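Local coordinates for predicted ATPase involved in replication control, Cdc46/Mcm family (Methanopyrus kandleri AV19, PDB 3F8T), which probably belongs to the DNA replication machinery as an MCM-family protein, a family generally credited with ATP binding, single-stranded DNA binding and helicase activity, at residues Val124-Arg129 and Ala296-Gly301; Leu155-Arg160 and Trp289-Gly294; Pro184-Asp189 and Leu399-Leu404; Asp260-Arg265 and Pro394-Leu399; Ala461-Arg466 and Pro473-Ile478. The protein carries 2 engineered substitutions. All coordinates share one frame; numbering follows the deposited sequence.

Contact 1 (Val124-Arg129 and Ala296-Gly301)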
# COMPACT_ATOMS: atom_id res chain seq x y z
N VAL A 124 3.36 7.15 -4.65
CA VAL A 124 3.87 5.82 -5.03
C VAL A 124 4.73 5.94 -6.27
O VAL A 124 4.34 6.60 -7.23
CB VAL A 124 2.70 4.79 -5.28
CG1 VAL A 124 3.23 3.43 -5.78
CG2 VAL A 124 1.89 4.58 -3.99
N VAL A 125 5.91 5.32 -6.22
CA VAL A 125 6.84 5.35 -7.34
C VAL A 125 6.32 4.45 -8.46
O VAL A 125 6.12 3.24 -8.27
CB VAL A 125 8.29 4.92 -6.92
CG1 VAL A 125 9.25 5.01 -8.10
CG2 VAL A 125 8.80 5.77 -5.74
N ARG A 126 6.07 5.06 -9.61
CA ARG A 126 5.57 4.32 -10.77
C ARG A 126 6.70 3.71 -11.59
O ARG A 126 6.53 2.64 -12.19
CB ARG A 126 4.78 5.26 -11.67
CG ARG A 126 3.51 5.79 -11.03
CD ARG A 126 2.37 4.79 -11.15
NE ARG A 126 1.69 4.96 -12.43
CZ ARG A 126 0.46 5.43 -12.57
NH1 ARG A 126 -0.27 5.77 -11.52
NH2 ARG A 126 -0.04 5.55 -13.79
N GLU A 127 7.84 4.40 -11.61
CA GLU A 127 8.90 4.05 -12.53
C GLU A 127 10.23 4.65 -12.08
O GLU A 127 10.27 5.70 -11.43
CB GLU A 127 8.53 4.56 -13.94
CG GLU A 127 9.54 4.20 -15.02
CD GLU A 127 9.18 4.78 -16.37
OE1 GLU A 127 7.97 4.85 -16.71
OE2 GLU A 127 10.13 5.18 -17.10
N VAL A 128 11.32 3.96 -12.40
CA VAL A 128 12.65 4.50 -12.18
C VAL A 128 13.48 4.26 -13.43
O VAL A 128 13.19 3.33 -14.20
CB VAL A 128 13.36 3.90 -10.94
CG1 VAL A 128 12.56 4.15 -9.67
CG2 VAL A 128 13.69 2.39 -11.11
N ARG A 129 14.48 5.10 -13.65
CA ARG A 129 15.36 4.89 -14.79
C ARG A 129 16.79 5.40 -14.55
O ARG A 129 17.02 6.28 -13.69
CB ARG A 129 14.74 5.45 -16.09
CG ARG A 129 14.81 6.94 -16.27
CD ARG A 129 14.26 7.32 -17.65
NE ARG A 129 14.61 8.71 -18.00
CZ ARG A 129 13.92 9.78 -17.60
NH1 ARG A 129 12.84 9.65 -16.84
NH2 ARG A 129 14.32 11.00 -17.96
N ALA A 296 0.30 -5.26 -9.76
CA ALA A 296 0.50 -5.95 -8.48
C ALA A 296 1.46 -5.18 -7.57
O ALA A 296 1.27 -5.09 -6.35
CB ALA A 296 0.98 -7.36 -8.70
N VAL A 297 2.49 -4.61 -8.19
CA VAL A 297 3.47 -3.74 -7.52
C VAL A 297 2.82 -2.43 -7.06
O VAL A 297 3.03 -1.98 -5.93
CB VAL A 297 4.70 -3.49 -8.46
CG1 VAL A 297 5.71 -2.54 -7.81
CG2 VAL A 297 5.38 -4.83 -8.75
N LEU A 298 2.00 -1.81 -7.91
CA LEU A 298 1.32 -0.58 -7.49
C LEU A 298 0.27 -0.82 -6.40
O LEU A 298 -0.12 0.11 -5.69
CB LEU A 298 0.70 0.14 -8.70
CG LEU A 298 1.69 0.68 -9.74
CD1 LEU A 298 0.92 1.23 -10.94
CD2 LEU A 298 2.58 1.76 -9.11
N ALA A 299 -0.17 -2.07 -6.26
CA ALA A 299 -1.17 -2.45 -5.23
C ALA A 299 -0.50 -2.93 -3.94
O ALA A 299 -1.18 -3.35 -3.00
CB ALA A 299 -2.09 -3.57 -5.77
N ASP A 300 0.83 -2.87 -3.88
CA ASP A 300 1.56 -3.25 -2.66
C ASP A 300 0.93 -2.62 -1.42
O ASP A 300 0.75 -1.40 -1.34
CB ASP A 300 3.05 -2.84 -2.79
CG ASP A 300 3.88 -3.24 -1.56
OD1 ASP A 300 3.94 -4.43 -1.23
OD2 ASP A 300 4.53 -2.35 -0.96
N GLY A 301 0.59 -3.47 -0.45
CA GLY A 301 -0.01 -3.03 0.80
C GLY A 301 -1.51 -2.81 0.75
O GLY A 301 -2.11 -2.34 1.72

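Contact 2 (Leu155-Arg160 and Trp289-Gly294)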
# COMPACT_ATOMS: atom_id res chain seq x y z
N LEU A 155 15.38 4.76 -4.38
CA LEU A 155 14.01 4.32 -4.17
C LEU A 155 13.71 3.32 -5.29
O LEU A 155 14.58 3.06 -6.14
CB LEU A 155 13.02 5.52 -4.14
CG LEU A 155 13.15 6.69 -5.11
CD1 LEU A 155 12.97 6.25 -6.57
CD2 LEU A 155 12.19 7.80 -4.76
N GLY A 156 12.51 2.75 -5.30
CA GLY A 156 12.17 1.77 -6.33
C GLY A 156 10.68 1.74 -6.63
O GLY A 156 9.88 2.23 -5.85
N PRO A 157 10.30 1.14 -7.77
CA PRO A 157 8.88 1.13 -8.19
C PRO A 157 8.00 0.47 -7.14
O PRO A 157 8.36 -0.59 -6.60
CB PRO A 157 8.91 0.28 -9.47
CG PRO A 157 10.37 0.40 -9.98
CD PRO A 157 11.17 0.39 -8.71
N GLY A 158 6.87 1.10 -6.81
CA GLY A 158 5.92 0.53 -5.85
C GLY A 158 6.10 1.08 -4.44
O GLY A 158 5.19 0.99 -3.61
N LEU A 159 7.28 1.63 -4.18
CA LEU A 159 7.58 2.23 -2.87
C LEU A 159 6.72 3.47 -2.67
O LEU A 159 6.51 4.23 -3.60
CB LEU A 159 9.07 2.61 -2.79
CG LEU A 159 9.71 2.74 -1.41
CD1 LEU A 159 9.67 1.40 -0.67
CD2 LEU A 159 11.15 3.24 -1.57
N ARG A 160 6.21 3.65 -1.45
CA ARG A 160 5.61 4.92 -1.07
C ARG A 160 6.66 5.81 -0.39
O ARG A 160 7.32 5.40 0.56
CB ARG A 160 4.42 4.71 -0.15
CG ARG A 160 3.61 5.95 0.06
CD ARG A 160 2.21 5.61 0.57
NE ARG A 160 1.54 6.81 1.05
CZ ARG A 160 1.64 7.28 2.29
NH1 ARG A 160 0.99 8.40 2.62
NH2 ARG A 160 2.36 6.63 3.20
N TRP A 289 18.41 1.89 -18.77
CA TRP A 289 17.35 0.98 -18.34
C TRP A 289 16.22 1.76 -17.67
O TRP A 289 16.46 2.77 -17.02
CB TRP A 289 17.90 -0.09 -17.39
CG TRP A 289 18.63 0.48 -16.22
CD1 TRP A 289 19.98 0.69 -16.11
CD2 TRP A 289 18.05 0.95 -14.99
NE1 TRP A 289 20.28 1.24 -14.88
CE2 TRP A 289 19.11 1.42 -14.18
CE3 TRP A 289 16.74 1.02 -14.48
CZ2 TRP A 289 18.90 1.95 -12.90
CZ3 TRP A 289 16.53 1.54 -13.22
CH2 TRP A 289 17.61 2.01 -12.44
N ALA A 290 14.99 1.29 -17.85
CA ALA A 290 13.84 1.84 -17.12
C ALA A 290 13.03 0.69 -16.55
O ALA A 290 12.81 -0.31 -17.24
CB ALA A 290 12.99 2.69 -18.03
N LEU A 291 12.60 0.82 -15.30
CA LEU A 291 11.80 -0.21 -14.65
C LEU A 291 10.46 0.41 -14.21
O LEU A 291 10.46 1.34 -13.40
CB LEU A 291 12.55 -0.78 -13.45
CG LEU A 291 11.88 -1.91 -12.67
CD1 LEU A 291 11.71 -3.15 -13.54
CD2 LEU A 291 12.66 -2.22 -11.40
N ARG A 292 9.36 -0.09 -14.78
CA ARG A 292 8.02 0.46 -14.55
C ARG A 292 7.12 -0.56 -13.83
O ARG A 292 7.01 -1.72 -14.26
CB ARG A 292 7.38 0.91 -15.87
CG ARG A 292 5.88 1.21 -15.73
CD ARG A 292 5.30 2.11 -16.79
NE ARG A 292 4.06 2.70 -16.28
CZ ARG A 292 3.98 3.87 -15.65
NH1 ARG A 292 5.06 4.65 -15.48
NH2 ARG A 292 2.80 4.30 -15.20
N ALA A 293 6.50 -0.11 -12.74
CA ALA A 293 5.65 -0.97 -11.93
C ALA A 293 4.38 -1.30 -12.69
O ALA A 293 3.74 -0.41 -13.23
CB ALA A 293 5.30 -0.28 -10.64
N GLY A 294 4.02 -2.58 -12.67
CA GLY A 294 2.69 -3.04 -13.09
C GLY A 294 1.74 -3.08 -11.90
O GLY A 294 2.10 -2.70 -10.78

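Contact 3 (Pro184-Asp189 and Leu399-Leu404)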
# COMPACT_ATOMS: atom_id res chain seq x y z
N PRO A 184 -1.36 5.15 3.71
CA PRO A 184 -1.38 6.43 4.43
C PRO A 184 -1.63 6.26 5.93
O PRO A 184 -2.40 5.39 6.33
CB PRO A 184 -2.55 7.19 3.78
CG PRO A 184 -2.72 6.56 2.46
CD PRO A 184 -2.37 5.11 2.64
N GLU A 185 -0.96 7.09 6.72
CA GLU A 185 -1.16 7.17 8.16
C GLU A 185 -2.36 8.06 8.52
O GLU A 185 -2.54 9.13 7.95
CB GLU A 185 0.08 7.76 8.83
CG GLU A 185 1.37 6.96 8.66
CD GLU A 185 2.56 7.65 9.31
OE1 GLU A 185 2.46 8.05 10.50
OE2 GLU A 185 3.60 7.80 8.62
N VAL A 186 -3.15 7.60 9.48
CA VAL A 186 -4.25 8.36 10.04
C VAL A 186 -3.91 8.61 11.51
O VAL A 186 -3.58 7.68 12.24
CB VAL A 186 -5.59 7.58 9.90
CG1 VAL A 186 -6.60 8.01 10.94
CG2 VAL A 186 -6.17 7.74 8.50
N HIS A 187 -3.96 9.86 11.92
CA HIS A 187 -3.74 10.23 13.31
C HIS A 187 -5.02 10.93 13.79
O HIS A 187 -5.17 12.15 13.61
CB HIS A 187 -2.49 11.10 13.47
CG HIS A 187 -1.23 10.43 13.01
ND1 HIS A 187 -0.65 9.38 13.69
CD2 HIS A 187 -0.43 10.67 11.94
CE1 HIS A 187 0.44 8.99 13.05
NE2 HIS A 187 0.59 9.76 11.99
N PRO A 188 -5.95 10.14 14.36
CA PRO A 188 -7.26 10.65 14.76
C PRO A 188 -7.14 11.59 15.96
O PRO A 188 -6.27 11.39 16.82
CB PRO A 188 -8.02 9.38 15.16
CG PRO A 188 -6.97 8.42 15.57
CD PRO A 188 -5.79 8.71 14.69
N ASP A 189 -8.00 12.60 15.99
CA ASP A 189 -8.15 13.45 17.16
C ASP A 189 -9.05 12.76 18.19
O ASP A 189 -9.57 11.68 17.91
CB ASP A 189 -8.64 14.86 16.78
CG ASP A 189 -10.08 14.90 16.26
OD1 ASP A 189 -10.92 14.00 16.53
OD2 ASP A 189 -10.39 15.89 15.55
N LEU A 399 -15.30 4.77 7.80
CA LEU A 399 -14.96 3.37 7.56
C LEU A 399 -13.53 3.20 7.03
O LEU A 399 -12.79 2.34 7.51
CB LEU A 399 -15.96 2.72 6.59
CG LEU A 399 -17.40 2.59 7.09
CD1 LEU A 399 -18.27 1.83 6.08
CD2 LEU A 399 -17.45 1.93 8.45
N ARG A 400 -13.16 4.02 6.06
CA ARG A 400 -11.83 3.89 5.45
C ARG A 400 -10.73 4.33 6.42
O ARG A 400 -9.68 3.68 6.52
CB ARG A 400 -11.74 4.73 4.18
CG ARG A 400 -10.53 4.40 3.31
CD ARG A 400 -10.32 5.44 2.22
NE ARG A 400 -11.60 5.93 1.69
CZ ARG A 400 -12.12 7.13 1.93
NH1 ARG A 400 -11.50 8.02 2.70
NH2 ARG A 400 -13.29 7.44 1.39
N ARG A 401 -10.96 5.44 7.11
CA ARG A 401 -9.98 5.92 8.10
C ARG A 401 -9.81 4.95 9.28
O ARG A 401 -8.69 4.76 9.75
CB ARG A 401 -10.34 7.33 8.59
CG ARG A 401 -10.01 8.40 7.57
CD ARG A 401 -10.57 9.74 8.01
NE ARG A 401 -9.85 10.25 9.16
CZ ARG A 401 -8.70 10.92 9.09
NH1 ARG A 401 -8.12 11.16 7.92
NH2 ARG A 401 -8.14 11.35 10.22
N TYR A 402 -10.90 4.34 9.73
CA TYR A 402 -10.84 3.30 10.77
C TYR A 402 -9.98 2.13 10.30
O TYR A 402 -9.17 1.62 11.06
CB TYR A 402 -12.24 2.78 11.06
CG TYR A 402 -12.37 1.71 12.13
CD1 TYR A 402 -12.48 2.05 13.47
CD2 TYR A 402 -12.46 0.36 11.79
CE1 TYR A 402 -12.62 1.09 14.45
CE2 TYR A 402 -12.62 -0.62 12.76
CZ TYR A 402 -12.70 -0.25 14.09
OH TYR A 402 -12.89 -1.20 15.07
N LEU A 403 -10.18 1.70 9.05
CA LEU A 403 -9.40 0.59 8.49
C LEU A 403 -7.91 0.93 8.48
O LEU A 403 -7.08 0.16 8.96
CB LEU A 403 -9.85 0.26 7.07
CG LEU A 403 -9.05 -0.76 6.25
CD1 LEU A 403 -9.00 -2.14 6.92
CD2 LEU A 403 -9.67 -0.86 4.86
N LEU A 404 -7.59 2.10 7.95
CA LEU A 404 -6.21 2.57 7.89
C LEU A 404 -5.57 2.57 9.26
O LEU A 404 -4.39 2.16 9.44
CB LEU A 404 -6.18 3.99 7.31
CG LEU A 404 -6.32 4.13 5.79
CD1 LEU A 404 -6.44 5.60 5.42
CD2 LEU A 404 -5.13 3.51 5.07
O HOH W 1 -2.45 3.97 8.61
O HOH W 2 -5.29 12.13 9.99

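Contact 4 (Asp260-Arg265 and Pro394-Leu399)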
# COMPACT_ATOMS: atom_id res chain seq x y z
N ASP A 260 -12.80 1.78 -4.73
CA ASP A 260 -13.07 3.21 -4.80
C ASP A 260 -13.31 3.81 -3.46
O ASP A 260 -12.94 4.95 -3.23
CB ASP A 260 -14.28 3.51 -5.69
CG ASP A 260 -14.00 3.25 -7.16
OD1 ASP A 260 -12.83 2.97 -7.53
OD2 ASP A 260 -14.97 3.29 -7.93
N HIS A 261 -13.94 3.06 -2.57
CA HIS A 261 -14.52 3.62 -1.35
C HIS A 261 -13.97 3.11 -0.05
O HIS A 261 -14.18 3.73 0.99
CB HIS A 261 -16.04 3.38 -1.35
CG HIS A 261 -16.72 3.94 -2.55
ND1 HIS A 261 -16.66 5.28 -2.88
CD2 HIS A 261 -17.47 3.35 -3.52
CE1 HIS A 261 -17.34 5.49 -4.00
NE2 HIS A 261 -17.84 4.33 -4.40
N LEU A 262 -13.27 1.97 -0.09
CA LEU A 262 -12.87 1.33 1.15
C LEU A 262 -11.40 0.97 1.24
O LEU A 262 -10.80 1.10 2.31
CB LEU A 262 -13.73 0.09 1.42
CG LEU A 262 -15.15 0.42 1.87
CD1 LEU A 262 -15.98 -0.85 1.88
CD2 LEU A 262 -15.14 1.09 3.24
N ALA A 263 -10.83 0.51 0.13
CA ALA A 263 -9.44 0.01 0.15
C ALA A 263 -8.43 1.09 0.60
O ALA A 263 -8.54 2.25 0.19
CB ALA A 263 -9.06 -0.57 -1.21
N PRO A 264 -7.43 0.70 1.43
CA PRO A 264 -6.38 1.62 1.89
C PRO A 264 -5.46 2.07 0.75
O PRO A 264 -4.82 3.15 0.82
CB PRO A 264 -5.60 0.78 2.91
CG PRO A 264 -5.85 -0.63 2.52
CD PRO A 264 -7.28 -0.65 2.02
N ARG A 265 -5.42 1.24 -0.29
CA ARG A 265 -4.58 1.40 -1.46
C ARG A 265 -4.98 0.28 -2.42
O ARG A 265 -5.44 -0.79 -1.99
CB ARG A 265 -3.10 1.22 -1.07
CG ARG A 265 -2.15 1.21 -2.24
CD ARG A 265 -0.72 1.47 -1.78
NE ARG A 265 0.23 1.07 -2.81
CZ ARG A 265 1.56 1.13 -2.70
NH1 ARG A 265 2.12 1.57 -1.58
NH2 ARG A 265 2.32 0.71 -3.71
N PRO A 394 -22.24 3.77 8.34
CA PRO A 394 -21.73 5.13 8.50
C PRO A 394 -21.02 5.64 7.25
O PRO A 394 -21.01 4.98 6.21
CB PRO A 394 -20.74 5.02 9.67
CG PRO A 394 -20.62 3.55 9.99
CD PRO A 394 -21.32 2.78 8.91
N SER A 395 -20.44 6.83 7.39
CA SER A 395 -19.62 7.46 6.38
C SER A 395 -18.52 6.53 5.86
O SER A 395 -17.85 5.86 6.65
CB SER A 395 -18.96 8.68 7.00
OG SER A 395 -18.07 9.27 6.09
N TYR A 396 -18.32 6.52 4.55
CA TYR A 396 -17.18 5.79 3.98
C TYR A 396 -15.84 6.40 4.42
O TYR A 396 -14.82 5.71 4.53
CB TYR A 396 -17.29 5.68 2.45
CG TYR A 396 -18.23 4.58 2.04
CD1 TYR A 396 -19.53 4.86 1.62
CD2 TYR A 396 -17.84 3.26 2.15
CE1 TYR A 396 -20.40 3.82 1.27
CE2 TYR A 396 -18.70 2.23 1.82
CZ TYR A 396 -19.97 2.52 1.38
OH TYR A 396 -20.79 1.47 1.06
N THR A 397 -15.86 7.71 4.67
CA THR A 397 -14.69 8.39 5.24
C THR A 397 -14.30 7.77 6.58
O THR A 397 -13.14 7.42 6.78
CB THR A 397 -14.95 9.91 5.40
OG1 THR A 397 -15.10 10.49 4.10
CG2 THR A 397 -13.78 10.57 6.11
N LEU A 398 -15.27 7.61 7.47
CA LEU A 398 -15.04 6.99 8.76
C LEU A 398 -14.56 5.55 8.58
O LEU A 398 -13.53 5.18 9.13
CB LEU A 398 -16.29 7.04 9.66
CG LEU A 398 -16.14 6.31 11.01
CD1 LEU A 398 -15.20 7.02 11.98
CD2 LEU A 398 -17.48 5.99 11.70
N LEU A 399 -15.30 4.77 7.80
CA LEU A 399 -14.96 3.37 7.56
C LEU A 399 -13.53 3.20 7.03
O LEU A 399 -12.79 2.34 7.51
CB LEU A 399 -15.96 2.72 6.59
CG LEU A 399 -17.40 2.59 7.09
CD1 LEU A 399 -18.27 1.83 6.08
CD2 LEU A 399 -17.45 1.93 8.45

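Contact 5 (Ala461-Arg466 and Pro473-Ile478)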
# COMPACT_ATOMS: atom_id res chain seq x y z
N ALA A 461 -7.62 -11.05 11.02
CA ALA A 461 -8.32 -9.91 10.42
C ALA A 461 -9.46 -9.41 11.28
O ALA A 461 -9.63 -8.19 11.48
CB ALA A 461 -8.81 -10.25 9.01
N HIS A 462 -10.24 -10.33 11.85
CA HIS A 462 -11.34 -9.92 12.71
C HIS A 462 -10.82 -9.27 14.00
O HIS A 462 -11.41 -8.32 14.51
CB HIS A 462 -12.31 -11.06 13.01
CG HIS A 462 -13.51 -10.61 13.79
ND1 HIS A 462 -14.48 -9.80 13.24
CD2 HIS A 462 -13.86 -10.80 15.08
CE1 HIS A 462 -15.40 -9.54 14.16
NE2 HIS A 462 -15.04 -10.13 15.28
N ALA A 463 -9.70 -9.77 14.53
CA ALA A 463 -9.10 -9.14 15.72
C ALA A 463 -8.65 -7.71 15.39
O ALA A 463 -8.85 -6.79 16.19
CB ALA A 463 -7.95 -9.99 16.28
N ARG A 464 -8.06 -7.49 14.21
CA ARG A 464 -7.73 -6.12 13.78
C ARG A 464 -8.98 -5.23 13.74
O ARG A 464 -8.94 -4.04 14.12
CB ARG A 464 -7.02 -6.11 12.42
CG ARG A 464 -5.65 -6.78 12.48
CD ARG A 464 -4.76 -6.53 11.26
NE ARG A 464 -5.04 -7.57 10.30
CZ ARG A 464 -4.33 -8.67 10.12
NH1 ARG A 464 -3.20 -8.89 10.79
NH2 ARG A 464 -4.74 -9.53 9.23
N MET A 465 -10.09 -5.81 13.28
CA MET A 465 -11.37 -5.11 13.16
C MET A 465 -11.93 -4.68 14.52
O MET A 465 -12.75 -3.75 14.60
CB MET A 465 -12.37 -6.02 12.47
CG MET A 465 -13.49 -5.34 11.76
SD MET A 465 -14.43 -6.63 10.91
CE MET A 465 -13.84 -6.51 9.24
N ARG A 466 -11.50 -5.37 15.58
CA ARG A 466 -11.88 -5.05 16.96
C ARG A 466 -10.81 -4.19 17.62
O ARG A 466 -10.86 -3.96 18.84
CB ARG A 466 -12.03 -6.33 17.79
CG ARG A 466 -13.17 -7.25 17.43
CD ARG A 466 -13.33 -8.36 18.49
NE ARG A 466 -12.15 -9.24 18.57
CZ ARG A 466 -11.22 -9.18 19.52
NH1 ARG A 466 -11.32 -8.29 20.50
NH2 ARG A 466 -10.19 -10.00 19.49
N PRO A 473 -11.13 -16.83 20.87
CA PRO A 473 -12.00 -17.88 20.31
C PRO A 473 -13.16 -17.36 19.45
O PRO A 473 -13.52 -17.99 18.43
CB PRO A 473 -12.52 -18.60 21.57
CG PRO A 473 -11.39 -18.48 22.54
CD PRO A 473 -10.92 -17.03 22.32
N GLU A 474 -13.72 -16.23 19.84
CA GLU A 474 -14.78 -15.59 19.09
C GLU A 474 -14.36 -15.21 17.65
O GLU A 474 -15.18 -15.33 16.72
CB GLU A 474 -15.26 -14.36 19.86
CG GLU A 474 -16.09 -14.68 21.12
CD GLU A 474 -15.32 -15.43 22.22
OE1 GLU A 474 -14.09 -15.17 22.41
OE2 GLU A 474 -15.95 -16.28 22.89
N ASP A 475 -13.11 -14.78 17.49
CA ASP A 475 -12.55 -14.47 16.16
C ASP A 475 -12.37 -15.74 15.33
O ASP A 475 -12.54 -15.72 14.11
CB ASP A 475 -11.19 -13.75 16.25
CG ASP A 475 -11.23 -12.48 17.10
OD1 ASP A 475 -12.19 -11.68 16.97
OD2 ASP A 475 -10.30 -12.26 17.91
N VAL A 476 -11.96 -16.82 15.99
CA VAL A 476 -11.77 -18.11 15.34
C VAL A 476 -13.11 -18.63 14.83
O VAL A 476 -13.20 -19.11 13.71
CB VAL A 476 -11.08 -19.14 16.25
CG1 VAL A 476 -11.06 -20.52 15.56
CG2 VAL A 476 -9.63 -18.69 16.55
N ASP A 477 -14.14 -18.47 15.65
CA ASP A 477 -15.48 -18.94 15.33
C ASP A 477 -16.04 -18.26 14.08
O ASP A 477 -16.66 -18.91 13.23
CB ASP A 477 -16.42 -18.73 16.52
CG ASP A 477 -16.20 -19.75 17.63
OD1 ASP A 477 -15.39 -20.69 17.45
OD2 ASP A 477 -16.85 -19.61 18.68
N ILE A 478 -15.84 -16.95 14.00
CA ILE A 478 -16.31 -16.18 12.85
C ILE A 478 -15.58 -16.61 11.58
O ILE A 478 -16.21 -16.83 10.53
CB ILE A 478 -16.12 -14.68 13.10
CG1 ILE A 478 -17.15 -14.17 14.09
CG2 ILE A 478 -16.18 -13.88 11.77
CD1 ILE A 478 -16.80 -12.78 14.65

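Contact 1 (Val124-Arg129 and Ala296-Gly301)
Leu298 reaches across from the last turn of helix 295-298 to strand 118-130, and its two methyl groups make nearly the whole contact with Val124-Arg129. Its CB does not aim at the strand. The first torsion, -65°, sets CG anti to the carbonyl carbon, and from there the branch carries both methyls over to the other segment. CD2 is the busier tip: it meets CG1 of Val124 at 3.8 Å, lies 3.9 Å from the backbone O of Val125, and touches CD of Arg126 at 3.7 Å. CD1 packs on the same Arg126 CD, 3.8 Å away, and lies obliquely to the guanidinium. Arg126 starts out pointing away from the helix, but the bend at chi2 (-82°) brings its CD methylene back across the leucine at about a right angle, and the one at chi3 (-86°) turns NE and the guanidinium. The aliphatic part of the arginine thus does the packing, while its NH1 makes a long, weak ion pair with Asp140. A classic beta bulge, in which Arg126 and Glu127 both face Ile138, interrupts the strand at this point. The contact is apolar, partly buried packing between the OB-fold region and the P-loop domain. Leu298 also rests on Ala293 of strand 289-293, which pairs antiparallel with strand 118-130, while strand 134-140 also pairs with the latter.

Contact 2 (Leu155-Arg160 and Trp289-Gly294)
Pro157 and Gly158 are the central residues of a type II beta turn running from Gly156 to Leu159, closed by the backbone bond from Leu159 N to Gly156 O (3.1 Å), and Pro157 comes within 5.4 Å of Ala293, CA to CA. The turn belongs to the OB-fold region and abuts strand 289-293 of the P-loop domain. Gly158 has a positive phi of 96°, as the third position of such a turn requires. The pyrrolidine ring of Pro157 is laid on two residues that point to the same side of the strand. Its CB meets the methyl CB of Ala293 at 3.8 Å. At the neighbouring corner, CG packs against CD2 of Leu291, also at 3.8 Å, the two side chains crossing at about a right angle. Leu291 also backs onto Leu283 of the adjoining strand. The touching residues are all buried, and the contact is mainly apolar; its closest approach is Pro157 CG to the carbonyl O of Leu291 at 3.5 Å.

Contact 3 (Pro184-Asp189 and Leu399-Leu404)
A chi1 of 156° on Val186 spreads its methyls over two partners about one helical turn apart: CG1 goes to Arg401, while CG2 meets Leu404 and also brushes the Arg401 chain. On the helix, Leu404 points at the loop from its CB, and a bend at chi3 (70°) curls the end of Arg401 back over the valine. CG1 of Val186 then sits over one face of the guanidinium, near its rim, 3.7 Å from Arg401 NH2. CG2 meets Leu404 CD1 at 3.8 Å, while Leu404 CD2 lies 3.5 Å from the carbonyl O of Pro184. Two waters complete the seam. One donates to Pro184 O at 2.7 Å and to Leu404 O at 2.8 Å; the other accepts from His187 N and Arg401 NH2. Here the loop between strand 176-180 and helix 190-201 runs along helix 396-409. The direct contacts are mainly van der Waals and polar groups are bridged by water, while Arg401 NE forms a salt bridge with Glu192, which probably helps to hold the guanidinium flat over Val186.

Contact 4 (Asp260-Arg265 and Pro394-Leu399)
Apolar packing comes first: where the end of helix 248-261 meets the start of helix 396-409, Leu262 packs on Tyr396. CD2 of Leu262 comes up to the edge of the tyrosine ring, in its plane, and touches Tyr396 CD2 at 3.6 Å. The same methyl reaches CB of Leu399, one turn further on, at 3.8 Å; these two leucines lie side by side and point the same way. Among the aromatic contacts, CB of His261 lies over one face of the Tyr396 ring, 3.9 Å from its CD2. The two rings are set obliquely, with centroids 5.6 Å apart and planes at 39°. Tyr396 has CG anti to its carbonyl carbon (chi1 -80°), which directs the ring at the neighbouring helix end, and His257 also meets it. As for polar groups, the phenol OH bonds to Ala211 O in helix 204-212. One ring thus joins three helices: its carbon flank serves as an apolar surface, while its hydroxyl is held by a backbone carbonyl, which probably restrains how the ring lies against Leu262.

Contact 5 (Ala461-Arg466 and Pro473-Ile478)
The His462 ring has CD1 of Ile478 over one face, and the Asp475 carboxylate approaches its edge, though the exact fit there is doubtful because OD1 is modelled too close to the ring. The methyl stands 3.5 Å from the ring centroid, a CH-pi contact displaced toward the NE2 side of the ring. The Arg466 guanidinium is met edge-on by the carboxylate, the two planes only 14° apart. This is a two-pronged salt bridge. Arg466 NH2 donates to Asp475 OD2 over 2.8 Å with an N-H...O angle of 158°, using the syn lone pair of that oxygen. NE donates to OD1 at 2.9 Å, although the position of OD1 is less certain. A bend at chi3 of Arg466 turns the guanidinium toward the aspartate, which arrives from the opposite direction. OD2 has a second donor in Glu472 N, just before its helix, and rests 3.7 Å from CB of Ala463. Such pairing would be expected to keep the buried carboxylate ionised. The segments belong to helices 449-465 and 473-489 of the AAA-lid region, joined by a short connection; the axes of the two short helical segments cross at 124° and approach to 9.3 Å. Leu205 of helix 204-212 touches both His462 and Ile478, helix 219-229 packs on His462 through Leu227, and helix 417-439 lies against Pro473 and Val476.

How the contacts relate
From the N terminus, the OB-fold region supplies the first halves of contacts 1 and 2, whose partners lie in the P-loop domain. Contact 2 closes within the span of contact 1, and the two touch through Val125 O and Gly158 N. Contacts 3 and 4 begin at 184-189 and 260-265 and end together on helix 396-409, sharing Leu399; contact 4 lies within the span of contact 3, and both cross contacts 1 and 2. Arg265 ties the groups together, bonding to Leu298 O and Gly158 O. Contact 5 follows in series, a short closure in the AAA-lid region, reached from contact 3 through Tyr402 OH and Met465 O.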